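Type III secretion system effector protein ExoU (Pseudomonas fluorescens, PDB 4QMK) is a type III secreted toxin that probably acts as a patatin-like phospholipase and reaches the plasma membrane through a phosphatidylinositol 4,5-bisphosphate-binding domain. Local coordinates at residues V85-E89 against D118-T123; E380-P386 against T421-H425; I569-A573 against A608-F614; I621-Y625 against T640-K645. All blocks are in the same frame, centred on the assembly; numbering follows the deposited sequence.

The four contacts form two neighbouring pairs that follow one another along the chain. Interactions 1 and 2, centred 16 Å apart, belong to the helices packed on and beyond the mixed sheet of the patatin-like part: helix 81-90 packs on helix 119-127 in the first, helix 408-431 on strand 382-389 in the second, and A87 touches V422 and S423. F122 of interaction 1 lies about 4 Å from a bound beta-mercaptoethanol, probably from the crystallisation liquor. Interactions 3 and 4, also 16 Å apart, lie in the ExoU C-terminal family region and use the two ends of helix 611-624. Interactions 1 and 3 are centred 42 Å apart, so the pairs lie in separate parts of the molecule.

Interaction 1. Residues V85-E89 against D118-T123; sequences VQALE and DAKAFT
V85 and A119 make the apolar centre of this contact between helical segments 85-89 and 119-123 of the patatin-like phospholipase region, which run nearly antiparallel (175°) with segment axes 9.8 Å apart. V85 divides its two methyls: CG1, anti to the backbone N (chi1 -179°), rests 3.7 Å from A119 CB, whereas CG2 lies 3.9 Å from F122 CD2. A small alanine suits the place where the backbones come nearest, with the CA atoms of Q86 and A119 5.2 Å apart. F122 also packs on C109 and L113 of helix 107-114.

Two hydrogen bonds flank this centre. Q86 NE2 gives a fairly straight bond, 3.3 Å, to T123 OG1, which lies near the plane of the amide. E89 extends its chain to the start of the other helix, where A119 N donates to OE2 at 3.2 Å, reaching it from above the carboxylate plane. Just before that helix, D118 is the N-cap and its OD1 accepts from A121 N at 2.8 Å.

Two acidic side chains thus serve amide groups of the first turn, D118 from the N-cap position, E89 from the neighbouring helix. The positive end of the helix dipole would probably stabilise both carboxylates.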
loop_
_atom_site.group_PDB
_atom_site.type_symbol
_atom_site.label_atom_id
_atom_site.label_comp_id
_atom_site.label_asym_id
_atom_site.label_seq_id
_atom_site.Cartn_x
_atom_site.Cartn_y
_atom_site.Cartn_z
ATOM N N VAL A 85 27.072 13.850 -17.505
ATOM C CA VAL A 85 26.001 13.453 -18.410
ATOM C C VAL A 85 26.322 13.769 -19.896
ATOM O O VAL A 85 25.910 13.022 -20.814
ATOM C CB VAL A 85 24.707 14.162 -18.063
ATOM C CG1 VAL A 85 23.582 13.723 -19.011
ATOM C CG2 VAL A 85 24.364 13.899 -16.617
ATOM N N GLN A 86 27.030 14.878 -20.131
ATOM C CA GLN A 86 27.454 15.198 -21.461
ATOM C C GLN A 86 28.310 14.059 -21.988
ATOM O O GLN A 86 28.050 13.527 -23.064
ATOM C CB GLN A 86 28.211 16.527 -21.486
ATOM C CG GLN A 86 27.348 17.722 -21.165
ATOM C CD GLN A 86 28.137 18.871 -20.557
ATOM O OE1 GLN A 86 29.337 19.024 -20.813
ATOM N NE2 GLN A 86 27.453 19.723 -19.796
ATOM N N ALA A 87 29.310 13.672 -21.207
ATOM C CA ALA A 87 30.212 12.545 -21.546
ATOM C C ALA A 87 29.468 11.264 -21.831
ATOM O O ALA A 87 29.801 10.580 -22.764
ATOM C CB ALA A 87 31.203 12.302 -20.427
ATOM N N LEU A 88 28.456 10.926 -21.036
ATOM C CA LEU A 88 27.701 9.685 -21.317
ATOM C C LEU A 88 26.950 9.715 -22.650
ATOM O O LEU A 88 27.012 8.763 -23.425
ATOM C CB LEU A 88 26.724 9.361 -20.203
ATOM C CG LEU A 88 27.380 8.822 -18.944
ATOM C CD1 LEU A 88 26.357 8.817 -17.826
ATOM C CD2 LEU A 88 27.927 7.432 -19.166
ATOM N N GLU A 89 26.285 10.828 -22.919
ATOM C CA GLU A 89 25.433 10.965 -24.092
ATOM C C GLU A 89 26.279 11.055 -25.347
ATOM O O GLU A 89 26.057 10.328 -26.314
ATOM C CB GLU A 89 24.565 12.210 -23.935
ATOM C CG GLU A 89 23.226 12.155 -24.640
ATOM C CD GLU A 89 22.460 13.450 -24.455
ATOM O OE1 GLU A 89 22.903 14.492 -25.002
ATOM O OE2 GLU A 89 21.406 13.425 -23.779
ATOM N N ASP A 118 17.739 14.948 -20.903
ATOM C CA ASP A 118 18.980 14.884 -21.676
ATOM C C ASP A 118 20.057 15.839 -21.099
ATOM O O ASP A 118 19.800 16.650 -20.211
ATOM C CB ASP A 118 18.727 15.109 -23.192
ATOM C CG ASP A 118 18.465 16.596 -23.589
ATOM O OD1 ASP A 118 18.687 17.570 -22.826
ATOM O OD2 ASP A 118 18.026 16.788 -24.751
ATOM N N ALA A 119 21.253 15.757 -21.646
ATOM C CA ALA A 119 22.376 16.483 -21.114
ATOM C C ALA A 119 22.168 17.981 -21.110
ATOM O O ALA A 119 22.473 18.674 -20.132
ATOM C CB ALA A 119 23.638 16.114 -21.890
ATOM N N LYS A 120 21.651 18.482 -22.209
ATOM C CA LYS A 120 21.476 19.898 -22.380
ATOM C C LYS A 120 20.448 20.468 -21.393
ATOM O O LYS A 120 20.751 21.402 -20.660
ATOM C CB LYS A 120 21.152 20.114 -23.842
ATOM C CG LYS A 120 22.024 19.146 -24.663
ATOM C CD LYS A 120 22.636 19.771 -25.912
ATOM C CE LYS A 120 23.667 18.846 -26.545
ATOM N NZ LYS A 120 24.245 19.451 -27.768
ATOM N N ALA A 121 19.258 19.872 -21.348
ATOM C CA ALA A 121 18.217 20.284 -20.404
ATOM C C ALA A 121 18.774 20.219 -18.990
ATOM O O ALA A 121 18.695 21.188 -18.232
ATOM C CB ALA A 121 17.015 19.365 -20.536
ATOM N N PHE A 122 19.391 19.078 -18.671
ATOM C CA PHE A 122 20.024 18.881 -17.377
ATOM C C PHE A 122 21.104 19.926 -17.034
ATOM O O PHE A 122 21.226 20.333 -15.889
ATOM C CB PHE A 122 20.606 17.447 -17.249
ATOM C CG PHE A 122 21.141 17.158 -15.880
ATOM C CD1 PHE A 122 20.289 16.922 -14.850
ATOM C CD2 PHE A 122 22.490 17.199 -15.627
ATOM C CE1 PHE A 122 20.760 16.704 -13.569
ATOM C CE2 PHE A 122 22.992 16.946 -14.365
ATOM C CZ PHE A 122 22.123 16.702 -13.319
ATOM N N THR A 123 21.916 20.305 -17.996
ATOM C CA THR A 123 22.947 21.322 -17.755
ATOM C C THR A 123 22.317 22.682 -17.462
ATOM O O THR A 123 22.697 23.382 -16.525
ATOM C CB THR A 123 23.868 21.492 -18.980
ATOM O OG1 THR A 123 24.249 20.188 -19.473
ATOM C CG2 THR A 123 25.079 22.299 -18.611
#

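Interaction 2. Residues E380-P386 against T421-H425; sequences EQTVTLP and TVSGH
The imidazole of H425 carries V383 CB over one face, 4.1 Å from the ring centroid and 18° off the normal, a CH-pi contact. Near the ring plane at its edge lies E380 O, which accepts a hydrogen bond from H425 NE2 at 3.3 Å; the N-H...O angle is 158°, and the donor is tilted from the carbonyl plane. With CG anti to the backbone N (chi1 179°), the ring leaves helix 408-431 and reaches the carbonyl at the end of helix 374-380.

Farther along, helix 408-431 packs on strand 382-389 of the mixed sheet, beside the parallel strand 332-337, whose L333 and V335 continue the apolar surface. V383 CG2 fits between H425 CB and T421 CG2, 3.7 Å from the latter, and L385 CD2 meets V422 CG2 at 3.7 Å. Beta-branched and leucine side chains suit this layer, where the axes of strand segment 382-385 and helix segment 421-425 pass 8.7 Å apart. P386 CD lies 3.3 Å from T421 OG1, which is hydrogen-bonded to Q417 O of its own helix.

Chemically, one directional bond just before the strand is combined with nonpolar packing along it. Donation to E380 O implies a proton on NE2, and the bond together with V383 limits rotation of the imidazole.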
loop_
_atom_site.group_PDB
_atom_site.type_symbol
_atom_site.label_atom_id
_atom_site.label_comp_id
_atom_site.label_asym_id
_atom_site.label_seq_id
_atom_site.Cartn_x
_atom_site.Cartn_y
_atom_site.Cartn_z
ATOM N N GLU A 380 37.337 -0.054 -9.669
ATOM C CA GLU A 380 37.679 0.077 -11.082
ATOM C C GLU A 380 36.550 0.793 -11.829
ATOM O O GLU A 380 36.778 1.448 -12.876
ATOM C CB GLU A 380 37.853 -1.305 -11.717
ATOM C CG GLU A 380 39.172 -2.008 -11.405
ATOM C CD GLU A 380 39.146 -3.516 -11.697
ATOM O OE1 GLU A 380 38.154 -4.016 -12.272
ATOM O OE2 GLU A 380 40.113 -4.217 -11.334
ATOM N N GLN A 381 35.335 0.665 -11.307
ATOM C CA GLN A 381 34.188 1.247 -11.932
ATOM C C GLN A 381 33.857 2.621 -11.391
ATOM O O GLN A 381 32.805 3.172 -11.691
ATOM C CB GLN A 381 33.015 0.316 -11.743
ATOM C CG GLN A 381 33.129 -0.878 -12.673
ATOM C CD GLN A 381 32.281 -2.070 -12.264
ATOM O OE1 GLN A 381 31.060 -1.996 -12.155
ATOM N NE2 GLN A 381 32.924 -3.172 -12.093
ATOM N N THR A 382 34.744 3.157 -10.554
ATOM C CA THR A 382 34.499 4.406 -9.883
ATOM C C THR A 382 35.242 5.498 -10.611
ATOM O O THR A 382 36.392 5.283 -10.976
ATOM C CB THR A 382 35.027 4.343 -8.450
ATOM O OG1 THR A 382 34.241 3.398 -7.699
ATOM C CG2 THR A 382 34.975 5.665 -7.807
ATOM N N VAL A 383 34.599 6.654 -10.822
ATOM C CA VAL A 383 35.283 7.798 -11.416
ATOM C C VAL A 383 35.208 8.962 -10.439
ATOM O O VAL A 383 34.138 9.266 -9.865
ATOM C CB VAL A 383 34.695 8.165 -12.817
ATOM C CG1 VAL A 383 33.292 8.682 -12.714
ATOM C CG2 VAL A 383 35.570 9.158 -13.532
ATOM N N THR A 384 36.336 9.635 -10.273
ATOM C CA THR A 384 36.471 10.746 -9.304
ATOM C C THR A 384 36.557 12.100 -10.011
ATOM O O THR A 384 37.541 12.416 -10.644
ATOM C CB THR A 384 37.716 10.530 -8.420
ATOM O OG1 THR A 384 37.586 9.259 -7.734
ATOM C CG2 THR A 384 37.852 11.621 -7.416
ATOM N N LEU A 385 35.493 12.878 -9.919
ATOM C CA LEU A 385 35.436 14.143 -10.593
ATOM C C LEU A 385 36.372 15.106 -9.866
ATOM O O LEU A 385 36.286 15.254 -8.670
ATOM C CB LEU A 385 34.013 14.678 -10.612
ATOM C CG LEU A 385 32.948 13.804 -11.262
ATOM C CD1 LEU A 385 31.664 14.621 -11.384
ATOM C CD2 LEU A 385 33.368 13.297 -12.633
ATOM N N PRO A 386 37.287 15.739 -10.598
ATOM C CA PRO A 386 38.229 16.660 -9.978
ATOM C C PRO A 386 37.599 18.010 -9.594
ATOM O O PRO A 386 36.779 18.547 -10.330
ATOM C CB PRO A 386 39.263 16.873 -11.081
ATOM C CG PRO A 386 38.468 16.767 -12.330
ATOM C CD PRO A 386 37.440 15.699 -12.060
ATOM N N THR A 421 37.037 13.873 -17.627
ATOM C CA THR A 421 37.448 12.833 -16.738
ATOM C C THR A 421 36.641 11.572 -17.029
ATOM O O THR A 421 37.183 10.500 -17.225
ATOM C CB THR A 421 37.272 13.281 -15.277
ATOM O OG1 THR A 421 38.154 14.368 -15.002
ATOM C CG2 THR A 421 37.632 12.174 -14.318
ATOM N N VAL A 422 35.346 11.739 -17.118
ATOM C CA VAL A 422 34.455 10.661 -17.384
ATOM C C VAL A 422 34.687 10.053 -18.773
ATOM O O VAL A 422 34.710 8.796 -18.904
ATOM C CB VAL A 422 33.033 11.123 -17.235
ATOM C CG1 VAL A 422 32.060 10.099 -17.764
ATOM C CG2 VAL A 422 32.762 11.432 -15.775
ATOM N N SER A 423 34.843 10.907 -19.798
ATOM C CA SER A 423 35.199 10.427 -21.138
ATOM C C SER A 423 36.468 9.592 -21.026
ATOM O O SER A 423 36.562 8.522 -21.620
ATOM C CB SER A 423 35.475 11.584 -22.127
ATOM O OG SER A 423 34.286 12.088 -22.696
ATOM N N GLY A 424 37.443 10.085 -20.259
ATOM C CA GLY A 424 38.707 9.359 -20.084
ATOM C C GLY A 424 38.449 8.017 -19.425
ATOM O O GLY A 424 38.974 6.999 -19.828
ATOM N N HIS A 425 37.560 8.018 -18.446
ATOM C CA HIS A 425 37.281 6.838 -17.746
ATOM C C HIS A 425 36.561 5.824 -18.663
ATOM O O HIS A 425 36.886 4.654 -18.684
ATOM C CB HIS A 425 36.447 7.165 -16.534
ATOM C CG HIS A 425 36.077 5.965 -15.743
ATOM N ND1 HIS A 425 34.912 5.276 -15.955
ATOM C CD2 HIS A 425 36.735 5.303 -14.772
ATOM C CE1 HIS A 425 34.856 4.245 -15.132
ATOM N NE2 HIS A 425 35.961 4.230 -14.420
#

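Interaction 3. Residues I569-A573 against A608-F614; sequences IGVKA and ATTPAEF
I569 reaches across to the turn A608-T610 and the helix that begins at P611, with each branch meeting a different part. The I569 CG2 methyl, anti to the backbone N, lies 3.5 Å from A608 O and 4.1 Å from F614 CB. The other branch has chi1 -63° and chi2 -62°, a bend that takes CG1 along the carbonyl of T609 and I569 CD1 to within 4.0 Å of P611 CD. A branched aliphatic chain suits this position because it packs on the turn without needing a polar partner.

F614 comes back from the opposite segment. A chi1 of -179° sends its ring toward helix 555-585, where F614 CE1 lies 4.0 Å from K572 CB and A573 CA meets the ring edge in its plane. L605 and I649 add further apolar contacts to this ring.

T610 is the N-cap, its OG1 accepting from E613 N at 3.2 Å. E613 turns back to hold T609, just before it: E613 OE1 accepts from T609 N at 2.8 Å and also from T609 OG1, both donors lying on the same face of the carboxylate plane. The arrangement is that of an N-capped helix start, with P611 in its first turn, packed against a long helix in an all-helical part of the C-terminal region.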
loop_
_atom_site.group_PDB
_atom_site.type_symbol
_atom_site.label_atom_id
_atom_site.label_comp_id
_atom_site.label_asym_id
_atom_site.label_seq_id
_atom_site.Cartn_x
_atom_site.Cartn_y
_atom_site.Cartn_z
ATOM N N ILE A 569 17.547 -17.120 0.662
ATOM C CA ILE A 569 18.386 -16.990 1.833
ATOM C C ILE A 569 19.396 -15.951 1.569
ATOM O O ILE A 569 19.661 -15.112 2.406
ATOM C CB ILE A 569 19.129 -18.291 2.152
ATOM C CG1 ILE A 569 18.142 -19.389 2.487
ATOM C CG2 ILE A 569 20.102 -18.120 3.336
ATOM C CD1 ILE A 569 17.287 -19.099 3.708
ATOM N N GLY A 570 19.947 -15.971 0.378
ATOM C CA GLY A 570 20.883 -14.918 -0.038
ATOM C C GLY A 570 20.260 -13.532 0.152
ATOM O O GLY A 570 20.876 -12.662 0.680
ATOM N N VAL A 571 19.008 -13.385 -0.212
ATOM C CA VAL A 571 18.318 -12.124 -0.126
ATOM C C VAL A 571 18.002 -11.791 1.330
ATOM O O VAL A 571 18.102 -10.621 1.720
ATOM C CB VAL A 571 17.047 -12.135 -0.995
ATOM C CG1 VAL A 571 16.051 -11.081 -0.585
ATOM C CG2 VAL A 571 17.444 -12.026 -2.448
ATOM N N LYS A 572 17.651 -12.787 2.140
ATOM C CA LYS A 572 17.423 -12.485 3.543
ATOM C C LYS A 572 18.702 -12.025 4.210
ATOM O O LYS A 572 18.664 -11.203 5.098
ATOM C CB LYS A 572 16.815 -13.638 4.304
ATOM C CG LYS A 572 15.317 -13.708 4.151
ATOM C CD LYS A 572 14.699 -14.831 4.967
ATOM C CE LYS A 572 13.196 -14.889 4.737
ATOM N NZ LYS A 572 12.840 -15.142 3.306
ATOM N N ALA A 573 19.820 -12.588 3.794
ATOM C CA ALA A 573 21.092 -12.285 4.399
ATOM C C ALA A 573 21.457 -10.811 4.108
ATOM O O ALA A 573 21.942 -10.107 4.961
ATOM C CB ALA A 573 22.152 -13.240 3.863
ATOM N N ALA A 608 25.904 -18.352 3.245
ATOM C CA ALA A 608 24.762 -19.120 3.662
ATOM C C ALA A 608 23.776 -19.498 2.553
ATOM O O ALA A 608 23.266 -18.625 1.842
ATOM C CB ALA A 608 24.027 -18.321 4.685
ATOM N N THR A 609 23.451 -20.785 2.454
ATOM C CA THR A 609 22.517 -21.244 1.413
ATOM C C THR A 609 21.220 -21.851 1.935
ATOM O O THR A 609 20.309 -22.100 1.174
ATOM C CB THR A 609 23.195 -22.255 0.503
ATOM O OG1 THR A 609 23.525 -23.442 1.254
ATOM C CG2 THR A 609 24.456 -21.636 -0.093
ATOM N N THR A 610 21.116 -22.036 3.232
ATOM C CA THR A 610 19.966 -22.701 3.819
ATOM C C THR A 610 19.535 -21.961 5.065
ATOM O O THR A 610 20.282 -21.128 5.589
ATOM C CB THR A 610 20.350 -24.116 4.288
ATOM O OG1 THR A 610 21.463 -23.998 5.180
ATOM C CG2 THR A 610 20.759 -25.001 3.113
ATOM N N PRO A 611 18.320 -22.260 5.538
ATOM C CA PRO A 611 17.834 -21.701 6.769
ATOM C C PRO A 611 18.756 -22.082 7.953
ATOM O O PRO A 611 19.013 -21.244 8.852
ATOM C CB PRO A 611 16.471 -22.356 6.931
ATOM C CG PRO A 611 16.024 -22.693 5.549
ATOM C CD PRO A 611 17.269 -22.963 4.767
ATOM N N ALA A 612 19.255 -23.325 7.967
ATOM C CA ALA A 612 20.101 -23.768 9.087
ATOM C C ALA A 612 21.362 -22.920 9.198
ATOM O O ALA A 612 21.752 -22.496 10.310
ATOM C CB ALA A 612 20.463 -25.239 8.961
ATOM N N GLU A 613 22.013 -22.695 8.070
ATOM C CA GLU A 613 23.214 -21.882 8.068
ATOM C C GLU A 613 22.885 -20.414 8.448
ATOM O O GLU A 613 23.576 -19.810 9.256
ATOM C CB GLU A 613 23.888 -21.951 6.715
ATOM C CG GLU A 613 24.366 -23.349 6.367
ATOM C CD GLU A 613 24.601 -23.560 4.889
ATOM O OE1 GLU A 613 24.707 -22.573 4.130
ATOM O OE2 GLU A 613 24.683 -24.733 4.494
ATOM N N PHE A 614 21.833 -19.861 7.877
ATOM C CA PHE A 614 21.392 -18.499 8.213
ATOM C C PHE A 614 21.159 -18.389 9.718
ATOM O O PHE A 614 21.646 -17.480 10.352
ATOM C CB PHE A 614 20.096 -18.192 7.460
ATOM C CG PHE A 614 19.557 -16.841 7.705
ATOM C CD1 PHE A 614 19.997 -15.770 6.991
ATOM C CD2 PHE A 614 18.567 -16.646 8.635
ATOM C CE1 PHE A 614 19.469 -14.517 7.206
ATOM C CE2 PHE A 614 18.038 -15.384 8.870
ATOM C CZ PHE A 614 18.506 -14.321 8.164
#

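Interaction 4. Residues I621-Y625 against T640-K645; sequences IVKHY and TVEQAK
Two helices near the end of the modelled chain pack here: the last turn of helix 611-624, with Y625 just beyond it, meets the short helix 639-646. Y625 lays its ring beneath T640, whose CB is 3.9 Å from the ring centroid and 20° off the normal, a CH-pi contact over the face. A chi1 of -176° swings the ring out across to the second helix, and Y625 CD2 also meets V641 CG2 at 4.0 Å. An aromatic ring with a hydroxyl suits this place, since its face serves the packing while OH is hydrogen-bonded to Q590 and S584. T640 is similarly two-sided: its carbon atoms rest on the ring, and OG1 bonds to S584 and R254.

V622 CG2 lies 3.9 Å from A644 CB and 3.7 Å from K645 CG, so the lysine contributes its methylene chain to the contact. I621 CB reaches A644 CB at 4.1 Å. The backbones come nearest at V622 and V641, with CA atoms 4.9 Å apart.

Valines at the closest approach, with A644 beside them and Y625 at one end, make this a tight helix-helix packing within the helical C-terminal region of ExoU.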
loop_
_atom_site.group_PDB
_atom_site.type_symbol
_atom_site.label_atom_id
_atom_site.label_comp_id
_atom_site.label_asym_id
_atom_site.label_seq_id
_atom_site.Cartn_x
_atom_site.Cartn_y
_atom_site.Cartn_z
ATOM N N ILE A 621 25.130 -14.457 17.104
ATOM C CA ILE A 621 24.977 -13.086 17.527
ATOM C C ILE A 621 24.301 -13.113 18.911
ATOM O O ILE A 621 24.738 -12.480 19.880
ATOM C CB ILE A 621 24.049 -12.288 16.606
ATOM C CG1 ILE A 621 24.453 -12.379 15.128
ATOM C CG2 ILE A 621 23.992 -10.826 17.006
ATOM C CD1 ILE A 621 25.864 -12.058 14.839
ATOM N N VAL A 622 23.193 -13.814 18.972
ATOM C CA VAL A 622 22.440 -13.919 20.192
ATOM C C VAL A 622 23.314 -14.371 21.346
ATOM O O VAL A 622 23.161 -13.889 22.444
ATOM C CB VAL A 622 21.288 -14.936 20.068
ATOM C CG1 VAL A 622 20.727 -15.253 21.452
ATOM C CG2 VAL A 622 20.179 -14.426 19.135
ATOM N N LYS A 623 24.215 -15.299 21.085
ATOM C CA LYS A 623 25.053 -15.878 22.122
ATOM C C LYS A 623 26.224 -15.001 22.594
ATOM O O LYS A 623 26.545 -14.989 23.784
ATOM C CB LYS A 623 25.605 -17.180 21.617
ATOM C CG LYS A 623 26.349 -17.987 22.650
ATOM C CD LYS A 623 26.638 -19.387 22.117
ATOM C CE LYS A 623 27.038 -20.365 23.220
ATOM N NZ LYS A 623 27.120 -21.763 22.668
ATOM N N HIS A 624 26.824 -14.236 21.675
ATOM C CA HIS A 624 28.014 -13.481 22.007
ATOM C C HIS A 624 27.912 -11.973 21.978
ATOM O O HIS A 624 28.760 -11.304 22.557
ATOM C CB HIS A 624 29.121 -13.872 21.056
ATOM C CG HIS A 624 29.444 -15.320 21.063
ATOM N ND1 HIS A 624 30.307 -15.883 21.977
ATOM C CD2 HIS A 624 29.062 -16.319 20.234
ATOM C CE1 HIS A 624 30.410 -17.180 21.734
ATOM N NE2 HIS A 624 29.675 -17.464 20.672
ATOM N N TYR A 625 26.953 -11.410 21.262
ATOM C CA TYR A 625 26.883 -9.956 21.185
ATOM C C TYR A 625 26.675 -9.405 22.584
ATOM O O TYR A 625 25.840 -9.915 23.263
ATOM C CB TYR A 625 25.718 -9.526 20.351
ATOM C CG TYR A 625 25.656 -8.055 20.151
ATOM C CD1 TYR A 625 26.349 -7.479 19.168
ATOM C CD2 TYR A 625 24.899 -7.249 20.963
ATOM C CE1 TYR A 625 26.327 -6.104 18.971
ATOM C CE2 TYR A 625 24.801 -5.890 20.737
ATOM C CZ TYR A 625 25.531 -5.317 19.745
ATOM O OH TYR A 625 25.483 -3.955 19.506
ATOM N N THR A 640 19.932 -5.343 19.040
ATOM C CA THR A 640 20.665 -6.302 18.187
ATOM C C THR A 640 20.349 -7.777 18.439
ATOM O O THR A 640 20.074 -8.541 17.492
ATOM C CB THR A 640 22.208 -6.099 18.216
ATOM O OG1 THR A 640 22.549 -4.738 17.949
ATOM C CG2 THR A 640 22.925 -6.949 17.182
ATOM N N VAL A 641 20.436 -8.195 19.686
ATOM C CA VAL A 641 20.128 -9.550 20.032
ATOM C C VAL A 641 18.667 -9.806 19.761
ATOM O O VAL A 641 18.315 -10.862 19.267
ATOM C CB VAL A 641 20.484 -9.883 21.540
ATOM C CG1 VAL A 641 19.973 -11.253 21.948
ATOM C CG2 VAL A 641 21.991 -9.833 21.747
ATOM N N GLU A 642 17.820 -8.852 20.106
ATOM C CA GLU A 642 16.375 -8.996 19.908
ATOM C C GLU A 642 16.034 -9.157 18.428
ATOM O O GLU A 642 15.254 -10.042 18.052
ATOM C CB GLU A 642 15.653 -7.805 20.513
ATOM C CG GLU A 642 15.718 -7.807 22.030
ATOM C CD GLU A 642 15.127 -9.068 22.570
ATOM O OE1 GLU A 642 13.935 -9.269 22.265
ATOM O OE2 GLU A 642 15.843 -9.856 23.251
ATOM N N GLN A 643 16.638 -8.320 17.592
ATOM C CA GLN A 643 16.443 -8.412 16.141
ATOM C C GLN A 643 16.989 -9.754 15.607
ATOM O O GLN A 643 16.340 -10.425 14.804
ATOM C CB GLN A 643 17.117 -7.234 15.445
ATOM C CG GLN A 643 16.406 -5.906 15.664
ATOM C CD GLN A 643 17.238 -4.721 15.212
ATOM O OE1 GLN A 643 18.263 -4.353 15.831
ATOM N NE2 GLN A 643 16.792 -4.086 14.153
ATOM N N ALA A 644 18.142 -10.178 16.117
ATOM C CA ALA A 644 18.731 -11.439 15.694
ATOM C C ALA A 644 17.771 -12.579 15.938
ATOM O O ALA A 644 17.685 -13.453 15.118
ATOM C CB ALA A 644 20.037 -11.695 16.399
ATOM N N LYS A 645 17.030 -12.562 17.049
ATOM C CA LYS A 645 16.048 -13.618 17.304
ATOM C C LYS A 645 14.852 -13.460 16.382
ATOM O O LYS A 645 14.443 -14.404 15.728
ATOM C CB LYS A 645 15.541 -13.577 18.732
ATOM C CG LYS A 645 16.600 -13.731 19.789
ATOM C CD LYS A 645 15.986 -13.667 21.174
ATOM C CE LYS A 645 17.070 -13.487 22.200
ATOM N NZ LYS A 645 16.550 -13.525 23.592
#